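Long-range contacts in putative sugar ABC transport system, substrate-binding protein (Bordetella parapertussis, PDB 5IX8), which probably binds a sugar in the periplasm as the substrate-binding component of an ABC transporter: residues V228-M233 with L247-E252; A12-K17 with E268-P273; S86-V91 with I107-D112; I144-A149 with Q192-R197; G117-D122 with H288-I293. All blocks are in the same frame, centred on the assembly; numbering follows the deposited sequence.

Contact 1: V228-M233 with L247-E252; sequences VLTSAM and LAVASE
Val-228 to Ser-231 runs parallel to Ala-248 to Ala-250, the axes 4.5 Å apart, with Thr-230 paired with Val-249 and Ser-231 with Ala-250. Thr-230 N donates to Ala-248 O (3.2 Å), Thr-230 O accepts from Ala-250 N, and beyond the strand Ala-232 N makes a nearly straight bond to Ala-250 O (2.7 Å, 170° at the hydrogen). On one face, Thr-230 and Val-249 lie side by side with their CG2 methyls 3.7 Å apart, while the selenium of Met-233, a selenomethionine bent at chi2 and chi3, packs on Val-249 CG1 at 3.6 Å. On the other face, Ser-231 OG gives Glu-252 OE2 a short hydrogen bond of 2.5 Å, arriving from above the carboxylate plane. Water 1 accepts from both Met-233 N and Glu-252 N, linking the diverging chain ends. The pair belongs to a beta-alpha-beta crossover, strand 227-231, helix 235-242, strand 246-250, and Ile-241 of that helix covers Met-233 and Val-249. Helix 122-135 covers the face of Leu-229, Ser-231, Ala-248 and Ala-250; strand 201-205 lies on one side in the sheet and strand 295-296, antiparallel, on the other.

Contact 2: A12-K17 with E268-P273; sequences ARQPLK and EHEGLP
Leu-16 packs against the imidazole of His-269, its CG 4.3 Å from the ring centroid in an off-centre CH-pi contact, while its CD1 reaches His-269 CB at 3.8 Å. Gln-14 OE1 stands above one face of the same ring, offset toward its rim. With CG anti to the backbone N (chi1 -165°), the histidine ring is carried out from the helix to the loop, where its CE1 comes within 3.0 Å of Pro-15 O. Next to it, the carboxylate of Glu-270 accepts from two successive peptide N-H groups of the loop. Its OE2 takes Arg-13 N (2.8 Å) through the syn lone pair and Gln-14 N (3.0 Å) from well above the carboxylate plane. Water 2 gives a third bond to the same oxygen at 2.7 Å. This water also donates to Gln-14 O and sits in the plane of the His-269 ring, 2.8 Å from ND1, so it ties both helix side chains to one loop carbonyl. The contact joins the loop leading into strand 17-22 to the C-terminal end of helix 254-270, which stops in a Schellman motif: Gly-271 has a positive phi of 70°, and its N makes a weak bond back to Glu-268 O. Gln-14 was modelled in two conformers; in the one described here its amide stacks on the Glu-270 carboxylate, the planes 11° apart, with CD 3.8 Å from Glu-270 CG. Further back along the helix, Ile-266 packs on Ala-12 and Leu-16, and Glu-268 forms a salt bridge with Lys-101.

Contact 3: S86-V91 with I107-D112; sequences SGYDPV and IPVNSD
Two direct hydrogen bonds join the side chains of segment 86-91, where a loop runs into helix 89-97, to those of the loop after strand 101-105. Asp-89 OD1 accepts from Ser-111 OG at 2.6 Å through its anti lone pair, the one turned away from the other carboxylate oxygen; with Asp-89 CG and Ser-111 OG each opposite their own backbone N (chi1 -167° and 170°), the two groups reach each other across the gap. The second bond runs from Asn-110 ND2 to Ser-86 OG (3.1 Å), which lies close to the amide plane. Water-mediated links supplement these two. Water 3 accepts from Gly-87 N and donates to Asn-110 O at 3.0 Å, while water 4 accepts from Tyr-88 N (2.9 Å) and reaches the same carbonyl through a weak bond, so a single loop oxygen serves two successive N-H groups. Apolar contact is slight: Tyr-88 CB meets Val-109 CG2 at 4.0 Å. Charge also enters, since Asp-89 OD1 and Asp-112 OD1 stand 4.0 Å apart; the salt bridge from Lys-113 to Asp-89 OD2 probably offsets this repulsion. The loop itself bends in an inverse gamma turn centred on Asn-110, closed by a weak bond from Ser-111 N to Val-109 O. In the fold, the contact connects the start of helix 89-97 and the loop before it to the loop between strands 101-105 and 116-119. Helix 60-73 packs on Tyr-88 and Val-91, its Phe-64 meeting the Tyr-88 ring edge-to-face, and Trp-154 of helix 154-168 touches Ile-107 and Pro-108.

Contact 4: I144-A149 with Q192-R197; sequences IVVPGA and QDLLMR
Ile-144 is the hub of a strand-to-helix packing contact in an alpha/beta lobe of the periplasmic binding protein fold, where helix 184-197 lies against strand 142-145. Its two branches divide the helix between them. The CG2 methyl presses on Leu-194 CB at 3.7 Å, and CD1 runs on to meet Leu-195 CD2 at 3.6 Å, crossing that leucine at about a right angle. The fork follows from the first torsion: CG1 stands anti to the carbonyl carbon (chi1 -73°), leaving CG2 to face Leu-194. Leu-194 in turn sends CD1 toward the next two residues, 3.9 Å from Val-145 O and 4.0 Å from Val-146 CG2. The side chains that meet are all aliphatic. Around this first shell, Ile-144 also packs on Ala-201 and Val-204 of strand 201-205 and pairs with Tyr-203 and Phe-205 through backbone bonds, while Gln-190 and Thr-191, earlier in the helix, meet Val-146. The helix forms part of the connection from edge strand 172-173 to strand 201-205, which passes over strand 142-145 lying between them. Within the helix, a salt bridge spans one turn from Arg-197 to Asp-193. The Arg-197 guanidinium lies with one face over Leu-194 CD2, offset toward its rim, and its NH2 meets Asp-193 OD2 at 2.8 Å, nearly along the C-O axis of the carboxylate and within the guanidinium plane.

Contact 5: G117-D122 with H288-I293; sequences GVLQDD and HFNVPI
Leu-119 and His-288 cross on one face of the outer strand pair of a parallel sheet, at the point where both segments leave this lobe for the other, as in the hinge of type I periplasmic binding proteins. The leucine CD2 touches His-288 CB at 3.7 Å; each CG sits between its backbone N and carbonyl carbon (chi1 56° and 59°), which keeps the two close. Beside Leu-119, and pointing the same way, lies Asn-290, whose OD1 sits in the plane of the imidazole, at its edge; His-288 ND1 itself is bonded to Tyr-286 O. On the opposite face, Val-118 CG1 approaches the Phe-289 ring at its edge. The ring turns away from Val-118 toward Leu-260 and Tyr-264 of helix 254-270. Between the two faces runs a parallel ladder: Phe-289 N bonds to Gly-117 O, Leu-119 N to Phe-289 O (2.8 Å, 173° at the hydrogen), and Val-291 N to Leu-119 O. Gln-120 crosses Val-291 and Ile-293 obliquely. In the one of its two conformers considered here, NE2 donates to Val-291 O at 3.2 Å from above the carbonyl plane and weakly to Pro-292 O. Ile-293 brings CD1 to 3.5 Å from Asp-121 O, just where Asp-121 N-caps helix 122-135 by accepting from Leu-124 N. Water 5 bridges the two segments, accepting from Asp-121 N at 2.9 Å and donating to Val-291 O at 2.7 Å.

In the fold
The five contacts are spread over two lobes, each built round its own sheet. Contacts 1 and 4 belong to one, their centres 17 Å apart; contacts 2 and 3 belong to the other, 24 Å apart. Contact 5 lies between, 9 Å from the centre of the chain, where segments leave one lobe for the other. It touches contact 1, with Gln-120 OE1 3.7 Å from Glu-252 CA, and contact 3, with Pro-108 CD 3.5 Å from Asp-122 OD2. Arg-158 forms salt bridges with both Glu-252 and Asp-122, connecting contacts 1 and 5. In relatives the ligand binds in the cleft between the lobes, and a sugar would probably lie there too; contacts 2 and 4, 47 Å apart between centres, lie on opposite sides of the chain's centre.

Contact 1: V228-M233 with L247-E252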
# COMPACT_ATOMS: atom_id res chain seq x y z
N VAL A 228 17.17 -1.30 9.06
CA VAL A 228 16.23 -0.68 8.13
C VAL A 228 14.80 -1.02 8.55
O VAL A 228 14.53 -2.15 8.99
CB VAL A 228 16.51 -1.11 6.68
CG1 VAL A 228 15.49 -0.50 5.71
CG2 VAL A 228 17.94 -0.71 6.31
N LEU A 229 13.93 -0.02 8.49
CA LEU A 229 12.49 -0.17 8.67
C LEU A 229 11.84 0.05 7.32
O LEU A 229 12.24 0.96 6.58
CB LEU A 229 11.94 0.86 9.66
CG LEU A 229 12.48 0.66 11.08
CD1 LEU A 229 13.65 1.55 11.35
CD2 LEU A 229 11.38 0.86 12.11
N THR A 230 10.84 -0.76 7.02
CA THR A 230 10.18 -0.62 5.74
C THR A 230 8.78 -1.20 5.84
O THR A 230 8.29 -1.52 6.93
CB THR A 230 11.03 -1.29 4.66
OG1 THR A 230 10.57 -0.92 3.35
CG2 THR A 230 10.98 -2.79 4.80
N SER A 231 8.11 -1.32 4.69
CA SER A 231 6.74 -1.76 4.67
C SER A 231 6.51 -2.63 3.44
O SER A 231 7.14 -2.43 2.41
CB SER A 231 5.80 -0.54 4.68
OG SER A 231 4.45 -0.96 4.82
N ALA A 232 5.61 -3.60 3.60
CA ALA A 232 5.12 -4.51 2.56
C ALA A 232 6.11 -5.64 2.29
O ALA A 232 7.16 -5.44 1.67
CB ALA A 232 4.79 -3.76 1.26
N MSE A 233 5.77 -6.84 2.74
CA MSE A 233 6.69 -7.96 2.67
C MSE A 233 6.92 -8.49 1.28
O MSE A 233 5.99 -8.57 0.48
CB MSE A 233 6.18 -9.12 3.53
CG MSE A 233 6.24 -8.81 5.04
SE MSE A 233 8.04 -8.93 5.75
CE MSE A 233 8.38 -10.84 5.54
N LEU A 247 14.77 -4.28 10.77
CA LEU A 247 14.27 -4.29 12.14
C LEU A 247 12.80 -4.66 12.19
O LEU A 247 12.36 -5.41 13.07
CB LEU A 247 14.47 -2.92 12.77
CG LEU A 247 13.87 -2.67 14.16
CD1 LEU A 247 14.44 -3.63 15.20
CD2 LEU A 247 14.07 -1.21 14.56
N ALA A 248 12.03 -4.15 11.23
CA ALA A 248 10.60 -4.34 11.22
C ALA A 248 10.09 -4.02 9.83
O ALA A 248 10.61 -3.12 9.15
CB ALA A 248 9.90 -3.44 12.25
N VAL A 249 9.05 -4.74 9.44
CA VAL A 249 8.40 -4.52 8.16
C VAL A 249 6.92 -4.48 8.43
O VAL A 249 6.35 -5.47 8.91
CB VAL A 249 8.70 -5.64 7.13
CG1 VAL A 249 7.93 -5.36 5.83
CG2 VAL A 249 10.22 -5.76 6.88
N ALA A 250 6.29 -3.38 8.10
CA ALA A 250 4.84 -3.35 8.26
C ALA A 250 4.19 -4.28 7.22
O ALA A 250 4.58 -4.26 6.05
CB ALA A 250 4.34 -1.92 8.14
N SER A 251 3.25 -5.12 7.66
CA SER A 251 2.51 -5.96 6.72
C SER A 251 1.51 -5.10 5.94
O SER A 251 0.78 -4.32 6.54
CB SER A 251 1.76 -7.08 7.48
OG SER A 251 0.79 -7.77 6.68
N GLU A 252 1.49 -5.21 4.62
CA GLU A 252 0.45 -4.58 3.81
C GLU A 252 -0.32 -5.68 3.09
O GLU A 252 0.16 -6.23 2.08
CB GLU A 252 1.06 -3.59 2.82
CG GLU A 252 1.64 -2.39 3.57
CD GLU A 252 2.07 -1.26 2.64
OE1 GLU A 252 1.20 -0.68 1.95
OE2 GLU A 252 3.28 -0.96 2.59
O HOH W 1 3.06 -7.30 3.49

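Contact 2: A12-K17 with E268-P273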
# COMPACT_ATOMS: atom_id res chain seq x y z
N ALA A 12 -22.48 -13.00 -6.16
CA ALA A 12 -23.30 -12.07 -6.93
C ALA A 12 -24.39 -12.86 -7.64
O ALA A 12 -24.14 -13.94 -8.19
CB ALA A 12 -22.47 -11.30 -7.96
N ARG A 13 -25.61 -12.33 -7.58
CA ARG A 13 -26.70 -12.82 -8.39
C ARG A 13 -26.93 -11.94 -9.61
O ARG A 13 -27.20 -12.45 -10.69
CB ARG A 13 -27.98 -12.97 -7.54
CG ARG A 13 -27.86 -14.01 -6.40
CD ARG A 13 -27.38 -15.38 -6.94
NE ARG A 13 -27.60 -16.47 -5.98
CZ ARG A 13 -26.87 -16.65 -4.88
NH1 ARG A 13 -25.90 -15.79 -4.57
NH2 ARG A 13 -27.11 -17.68 -4.07
N GLN A 14 -26.81 -10.63 -9.46
CA GLN A 14 -26.87 -9.69 -10.58
C GLN A 14 -25.51 -9.64 -11.28
O GLN A 14 -24.47 -9.66 -10.62
CB GLN A 14 -27.23 -8.27 -10.08
CG GLN A 14 -28.56 -8.14 -9.31
CD GLN A 14 -28.79 -6.73 -8.71
OE1 GLN A 14 -28.15 -5.75 -9.10
NE2 GLN A 14 -29.72 -6.64 -7.75
N PRO A 15 -25.47 -9.59 -12.62
CA PRO A 15 -24.17 -9.49 -13.30
C PRO A 15 -23.38 -8.30 -12.78
O PRO A 15 -23.91 -7.20 -12.61
CB PRO A 15 -24.54 -9.31 -14.78
CG PRO A 15 -25.91 -9.94 -14.89
CD PRO A 15 -26.60 -9.75 -13.55
N LEU A 16 -22.10 -8.53 -12.52
CA LEU A 16 -21.25 -7.51 -11.92
C LEU A 16 -19.88 -7.58 -12.58
O LEU A 16 -19.18 -8.59 -12.47
CB LEU A 16 -21.14 -7.73 -10.40
CG LEU A 16 -20.67 -6.53 -9.55
CD1 LEU A 16 -20.88 -6.83 -8.08
CD2 LEU A 16 -19.19 -6.10 -9.84
N LYS A 17 -19.50 -6.50 -13.26
CA LYS A 17 -18.23 -6.42 -13.97
C LYS A 17 -17.34 -5.36 -13.35
O LYS A 17 -17.79 -4.24 -13.07
CB LYS A 17 -18.45 -6.09 -15.46
CG LYS A 17 -19.25 -7.14 -16.22
CD LYS A 17 -19.82 -6.58 -17.56
CE LYS A 17 -18.77 -6.30 -18.58
NZ LYS A 17 -19.25 -6.46 -20.01
N GLU A 268 -22.79 -3.53 -2.32
CA GLU A 268 -23.20 -2.21 -2.81
C GLU A 268 -24.11 -2.35 -4.02
O GLU A 268 -25.17 -1.73 -4.10
CB GLU A 268 -21.96 -1.38 -3.16
CG GLU A 268 -22.14 0.14 -3.00
CD GLU A 268 -22.86 0.80 -4.17
OE1 GLU A 268 -22.84 0.26 -5.30
OE2 GLU A 268 -23.44 1.90 -3.95
N HIS A 269 -23.74 -3.25 -4.93
CA HIS A 269 -24.46 -3.42 -6.19
C HIS A 269 -25.87 -3.94 -5.97
O HIS A 269 -26.80 -3.54 -6.69
CB HIS A 269 -23.67 -4.38 -7.07
CG HIS A 269 -24.10 -4.38 -8.50
ND1 HIS A 269 -24.38 -5.53 -9.19
CD2 HIS A 269 -24.26 -3.36 -9.38
CE1 HIS A 269 -24.69 -5.24 -10.44
NE2 HIS A 269 -24.66 -3.92 -10.58
N GLU A 270 -26.05 -4.84 -5.00
CA GLU A 270 -27.35 -5.47 -4.78
C GLU A 270 -28.12 -4.85 -3.63
O GLU A 270 -29.16 -5.39 -3.23
CB GLU A 270 -27.16 -6.98 -4.57
CG GLU A 270 -26.46 -7.61 -5.81
CD GLU A 270 -26.48 -9.13 -5.85
OE1 GLU A 270 -27.16 -9.75 -5.01
OE2 GLU A 270 -25.82 -9.69 -6.77
N GLY A 271 -27.65 -3.73 -3.09
CA GLY A 271 -28.40 -3.04 -2.05
C GLY A 271 -28.43 -3.78 -0.73
O GLY A 271 -29.42 -3.67 0.02
N LEU A 272 -27.40 -4.50 -0.43
CA LEU A 272 -27.30 -5.24 0.82
C LEU A 272 -26.56 -4.42 1.87
O LEU A 272 -25.83 -3.48 1.52
CB LEU A 272 -26.56 -6.56 0.58
CG LEU A 272 -27.11 -7.42 -0.57
CD1 LEU A 272 -26.23 -8.65 -0.80
CD2 LEU A 272 -28.56 -7.80 -0.34
N PRO A 273 -26.74 -4.73 3.15
CA PRO A 273 -26.00 -4.02 4.20
C PRO A 273 -24.50 -4.08 3.98
O PRO A 273 -23.94 -5.15 3.75
CB PRO A 273 -26.40 -4.75 5.49
CG PRO A 273 -27.70 -5.42 5.17
CD PRO A 273 -27.59 -5.81 3.71
O HOH W 2 -24.19 -8.19 -8.34

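Contact 3: S86-V91 with I107-D112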
# COMPACT_ATOMS: atom_id res chain seq x y z
N SER A 86 -3.64 13.60 -6.61
CA SER A 86 -4.57 14.59 -7.13
C SER A 86 -4.76 14.47 -8.64
O SER A 86 -3.90 13.96 -9.36
CB SER A 86 -4.10 16.01 -6.77
OG SER A 86 -4.11 16.21 -5.36
N GLY A 87 -5.91 14.95 -9.09
CA GLY A 87 -6.23 15.06 -10.50
C GLY A 87 -7.27 14.07 -11.03
O GLY A 87 -7.59 14.13 -12.22
N TYR A 88 -7.77 13.15 -10.20
CA TYR A 88 -8.70 12.12 -10.65
C TYR A 88 -10.16 12.49 -10.42
O TYR A 88 -11.04 11.76 -10.86
CB TYR A 88 -8.41 10.78 -9.94
CG TYR A 88 -7.13 10.16 -10.44
CD1 TYR A 88 -5.90 10.64 -10.02
CD2 TYR A 88 -7.16 9.09 -11.33
CE1 TYR A 88 -4.73 10.08 -10.46
CE2 TYR A 88 -5.96 8.51 -11.79
CZ TYR A 88 -4.76 9.03 -11.36
OH TYR A 88 -3.58 8.50 -11.79
N ASP A 89 -10.45 13.60 -9.73
CA ASP A 89 -11.86 13.87 -9.48
C ASP A 89 -12.65 14.03 -10.79
O ASP A 89 -13.75 13.47 -10.87
CB ASP A 89 -12.03 15.08 -8.55
CG ASP A 89 -13.45 15.22 -8.02
OD1 ASP A 89 -13.88 14.35 -7.25
OD2 ASP A 89 -14.12 16.21 -8.37
N PRO A 90 -12.16 14.72 -11.83
CA PRO A 90 -12.98 14.82 -13.06
C PRO A 90 -13.31 13.49 -13.68
O PRO A 90 -14.44 13.29 -14.14
CB PRO A 90 -12.12 15.69 -14.00
CG PRO A 90 -11.28 16.50 -13.06
CD PRO A 90 -10.96 15.58 -11.91
N VAL A 91 -12.35 12.56 -13.73
CA VAL A 91 -12.65 11.28 -14.37
C VAL A 91 -13.55 10.43 -13.49
O VAL A 91 -14.42 9.71 -13.99
CB VAL A 91 -11.37 10.53 -14.78
CG1 VAL A 91 -10.55 10.06 -13.60
CG2 VAL A 91 -11.73 9.36 -15.66
N ILE A 107 -4.50 2.60 -1.47
CA ILE A 107 -3.91 3.91 -1.14
C ILE A 107 -4.94 5.00 -1.39
O ILE A 107 -5.85 4.85 -2.21
CB ILE A 107 -2.65 4.17 -1.97
CG1 ILE A 107 -2.89 3.72 -3.43
CG2 ILE A 107 -1.45 3.42 -1.35
CD1 ILE A 107 -1.96 4.39 -4.41
N PRO A 108 -4.81 6.13 -0.67
CA PRO A 108 -5.81 7.21 -0.80
C PRO A 108 -5.78 7.87 -2.18
O PRO A 108 -4.73 8.00 -2.81
CB PRO A 108 -5.38 8.23 0.25
CG PRO A 108 -4.43 7.56 1.14
CD PRO A 108 -3.80 6.43 0.36
N VAL A 109 -6.95 8.34 -2.62
CA VAL A 109 -7.02 9.22 -3.79
C VAL A 109 -7.81 10.47 -3.42
O VAL A 109 -8.76 10.43 -2.61
CB VAL A 109 -7.61 8.47 -5.02
CG1 VAL A 109 -9.02 8.01 -4.76
CG2 VAL A 109 -7.51 9.29 -6.29
N ASN A 110 -7.43 11.60 -4.02
CA ASN A 110 -8.01 12.90 -3.67
C ASN A 110 -9.28 13.16 -4.49
O ASN A 110 -9.32 14.01 -5.38
CB ASN A 110 -6.97 13.98 -3.91
CG ASN A 110 -7.32 15.27 -3.23
OD1 ASN A 110 -8.18 15.32 -2.34
ND2 ASN A 110 -6.68 16.33 -3.67
N SER A 111 -10.33 12.42 -4.16
CA SER A 111 -11.62 12.65 -4.81
C SER A 111 -12.73 12.26 -3.85
O SER A 111 -12.80 11.09 -3.44
CB SER A 111 -11.76 11.85 -6.11
OG SER A 111 -13.08 11.91 -6.60
N ASP A 112 -13.61 13.20 -3.52
CA ASP A 112 -14.73 12.86 -2.64
C ASP A 112 -15.90 12.24 -3.39
O ASP A 112 -16.97 12.06 -2.79
CB ASP A 112 -15.19 14.07 -1.83
CG ASP A 112 -15.71 15.21 -2.70
OD1 ASP A 112 -15.99 15.03 -3.89
OD2 ASP A 112 -15.86 16.33 -2.16
O HOH W 3 -7.74 16.15 -6.80
O HOH W 4 -7.58 12.77 -7.34

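Contact 4: I144-A149 with Q192-R197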
# COMPACT_ATOMS: atom_id res chain seq x y z
N ILE A 144 18.19 7.97 9.55
CA ILE A 144 18.05 8.51 8.19
C ILE A 144 16.62 8.29 7.73
O ILE A 144 16.09 7.17 7.82
CB ILE A 144 19.02 7.82 7.24
CG1 ILE A 144 20.46 8.30 7.48
CG2 ILE A 144 18.58 8.05 5.77
CD1 ILE A 144 21.55 7.30 6.99
N VAL A 145 15.99 9.34 7.18
CA VAL A 145 14.64 9.27 6.65
C VAL A 145 14.70 9.36 5.12
O VAL A 145 15.19 10.35 4.58
CB VAL A 145 13.72 10.36 7.22
CG1 VAL A 145 12.34 10.29 6.55
CG2 VAL A 145 13.60 10.23 8.78
N VAL A 146 14.23 8.31 4.44
CA VAL A 146 14.11 8.26 2.98
C VAL A 146 12.60 8.16 2.77
O VAL A 146 12.05 7.06 2.88
CB VAL A 146 14.86 7.06 2.37
CG1 VAL A 146 14.62 6.94 0.85
CG2 VAL A 146 16.35 7.16 2.62
N PRO A 147 11.89 9.28 2.56
CA PRO A 147 10.44 9.30 2.78
C PRO A 147 9.61 8.86 1.60
O PRO A 147 8.39 8.70 1.76
CB PRO A 147 10.16 10.79 3.03
CG PRO A 147 11.16 11.48 2.18
CD PRO A 147 12.43 10.64 2.42
N GLY A 148 10.20 8.68 0.44
CA GLY A 148 9.44 8.36 -0.73
C GLY A 148 9.22 9.57 -1.61
O GLY A 148 9.90 10.60 -1.50
N ALA A 149 8.27 9.42 -2.53
CA ALA A 149 7.98 10.43 -3.53
C ALA A 149 7.03 11.48 -2.96
O ALA A 149 6.27 11.22 -2.02
CB ALA A 149 7.36 9.80 -4.75
N GLN A 192 22.58 5.73 -0.19
CA GLN A 192 24.03 5.87 -0.28
C GLN A 192 24.46 7.30 0.02
O GLN A 192 25.43 7.54 0.76
CB GLN A 192 24.49 5.44 -1.68
CG GLN A 192 25.96 5.48 -1.89
CD GLN A 192 26.37 4.52 -2.98
OE1 GLN A 192 26.16 4.78 -4.16
NE2 GLN A 192 26.89 3.36 -2.58
N ASP A 193 23.74 8.27 -0.55
CA ASP A 193 24.02 9.67 -0.29
C ASP A 193 23.81 10.02 1.18
O ASP A 193 24.67 10.66 1.82
CB ASP A 193 23.10 10.47 -1.21
CG ASP A 193 23.25 11.93 -1.06
OD1 ASP A 193 24.27 12.47 -1.54
OD2 ASP A 193 22.33 12.55 -0.49
N LEU A 194 22.67 9.58 1.76
CA LEU A 194 22.40 9.97 3.15
C LEU A 194 23.29 9.24 4.15
O LEU A 194 23.62 9.83 5.19
CB LEU A 194 20.92 9.77 3.50
CG LEU A 194 20.08 10.88 2.83
CD1 LEU A 194 18.61 10.41 2.63
CD2 LEU A 194 20.17 12.19 3.63
N LEU A 195 23.76 8.01 3.85
CA LEU A 195 24.72 7.36 4.76
C LEU A 195 26.02 8.14 4.81
O LEU A 195 26.63 8.29 5.88
CB LEU A 195 25.00 5.91 4.34
CG LEU A 195 23.89 4.89 4.60
CD1 LEU A 195 24.18 3.65 3.79
CD2 LEU A 195 23.82 4.59 6.10
N MSE A 196 26.46 8.64 3.66
CA MSE A 196 27.69 9.42 3.63
C MSE A 196 27.51 10.72 4.43
O MSE A 196 28.40 11.15 5.15
CB MSE A 196 28.10 9.73 2.18
CG MSE A 196 29.45 10.45 2.08
SE MSE A 196 29.96 10.61 0.25
CE MSE A 196 29.12 8.96 -0.35
N ARG A 197 26.35 11.34 4.28
CA ARG A 197 26.08 12.62 4.93
C ARG A 197 25.71 12.48 6.40
O ARG A 197 25.72 13.50 7.12
CB ARG A 197 24.94 13.33 4.19
CG ARG A 197 25.37 13.76 2.78
CD ARG A 197 24.15 14.03 1.84
NE ARG A 197 23.32 15.09 2.41
CZ ARG A 197 22.06 15.32 2.07
NH1 ARG A 197 21.40 16.27 2.69
NH2 ARG A 197 21.45 14.60 1.12

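Contact 5: G117-D122 with H288-I293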
# COMPACT_ATOMS: atom_id res chain seq x y z
N GLY A 117 -13.73 2.93 -0.30
CA GLY A 117 -12.38 2.42 -0.44
C GLY A 117 -12.11 1.27 0.51
O GLY A 117 -12.81 1.06 1.50
N VAL A 118 -11.07 0.50 0.17
CA VAL A 118 -10.54 -0.53 1.05
C VAL A 118 -9.05 -0.32 1.05
O VAL A 118 -8.41 -0.44 -0.00
CB VAL A 118 -10.87 -1.96 0.57
CG1 VAL A 118 -10.21 -2.96 1.49
CG2 VAL A 118 -12.40 -2.21 0.53
N LEU A 119 -8.49 0.03 2.21
CA LEU A 119 -7.06 0.33 2.24
C LEU A 119 -6.55 0.09 3.65
O LEU A 119 -6.97 -0.87 4.29
CB LEU A 119 -6.78 1.75 1.70
CG LEU A 119 -7.47 2.98 2.33
CD1 LEU A 119 -6.61 4.21 2.04
CD2 LEU A 119 -8.87 3.23 1.79
N GLN A 120 -5.55 0.87 4.08
CA GLN A 120 -5.07 0.86 5.45
C GLN A 120 -4.78 2.29 5.86
O GLN A 120 -4.74 3.20 5.03
CB GLN A 120 -3.81 0.01 5.65
CG GLN A 120 -4.04 -1.48 5.68
CD GLN A 120 -2.76 -2.25 6.00
OE1 GLN A 120 -1.73 -2.00 5.42
NE2 GLN A 120 -2.84 -3.17 6.93
N ASP A 121 -4.55 2.48 7.16
CA ASP A 121 -4.30 3.80 7.73
C ASP A 121 -2.81 4.10 7.59
O ASP A 121 -1.99 3.59 8.36
CB ASP A 121 -4.73 3.81 9.20
CG ASP A 121 -4.64 5.16 9.84
OD1 ASP A 121 -3.81 5.99 9.41
OD2 ASP A 121 -5.42 5.39 10.80
N ASP A 122 -2.44 4.94 6.63
CA ASP A 122 -1.03 5.20 6.35
C ASP A 122 -0.33 5.90 7.52
O ASP A 122 0.83 5.57 7.83
CB ASP A 122 -0.88 5.98 5.05
CG ASP A 122 -1.17 5.10 3.84
OD1 ASP A 122 -0.38 4.17 3.52
OD2 ASP A 122 -2.24 5.29 3.23
N HIS A 288 -14.51 4.22 3.97
CA HIS A 288 -13.45 3.30 3.61
C HIS A 288 -13.19 2.34 4.75
O HIS A 288 -13.36 2.69 5.93
CB HIS A 288 -12.15 4.05 3.26
CG HIS A 288 -11.61 4.89 4.36
ND1 HIS A 288 -12.15 6.13 4.68
CD2 HIS A 288 -10.56 4.71 5.20
CE1 HIS A 288 -11.47 6.65 5.69
NE2 HIS A 288 -10.51 5.80 6.03
N PHE A 289 -12.81 1.11 4.40
CA PHE A 289 -12.39 0.12 5.38
C PHE A 289 -10.88 0.15 5.48
O PHE A 289 -10.20 0.11 4.44
CB PHE A 289 -12.84 -1.29 5.02
CG PHE A 289 -12.45 -2.33 6.04
CD1 PHE A 289 -13.13 -2.41 7.26
CD2 PHE A 289 -11.39 -3.21 5.80
CE1 PHE A 289 -12.76 -3.35 8.21
CE2 PHE A 289 -11.00 -4.14 6.75
CZ PHE A 289 -11.69 -4.22 7.97
N ASN A 290 -10.36 0.17 6.70
CA ASN A 290 -8.92 0.08 6.92
C ASN A 290 -8.61 -1.30 7.47
O ASN A 290 -9.08 -1.62 8.57
CB ASN A 290 -8.43 1.13 7.92
CG ASN A 290 -8.35 2.55 7.31
OD1 ASN A 290 -7.94 2.73 6.18
ND2 ASN A 290 -8.75 3.55 8.08
N VAL A 291 -7.81 -2.08 6.76
CA VAL A 291 -7.41 -3.39 7.28
C VAL A 291 -6.49 -3.18 8.48
O VAL A 291 -5.56 -2.36 8.40
CB VAL A 291 -6.70 -4.22 6.20
CG1 VAL A 291 -6.27 -5.57 6.81
CG2 VAL A 291 -7.61 -4.44 4.97
N PRO A 292 -6.68 -3.88 9.59
CA PRO A 292 -5.81 -3.64 10.75
C PRO A 292 -4.35 -3.90 10.42
O PRO A 292 -4.01 -4.74 9.57
CB PRO A 292 -6.35 -4.61 11.80
CG PRO A 292 -7.80 -4.73 11.47
CD PRO A 292 -7.91 -4.61 9.96
N ILE A 293 -3.47 -3.15 11.08
CA ILE A 293 -2.04 -3.16 10.80
C ILE A 293 -1.34 -4.12 11.74
O ILE A 293 -1.60 -4.12 12.95
CB ILE A 293 -1.46 -1.75 10.94
CG1 ILE A 293 -2.06 -0.86 9.85
CG2 ILE A 293 0.07 -1.80 10.84
CD1 ILE A 293 -2.01 0.58 10.21
O HOH W 5 -5.34 0.27 8.94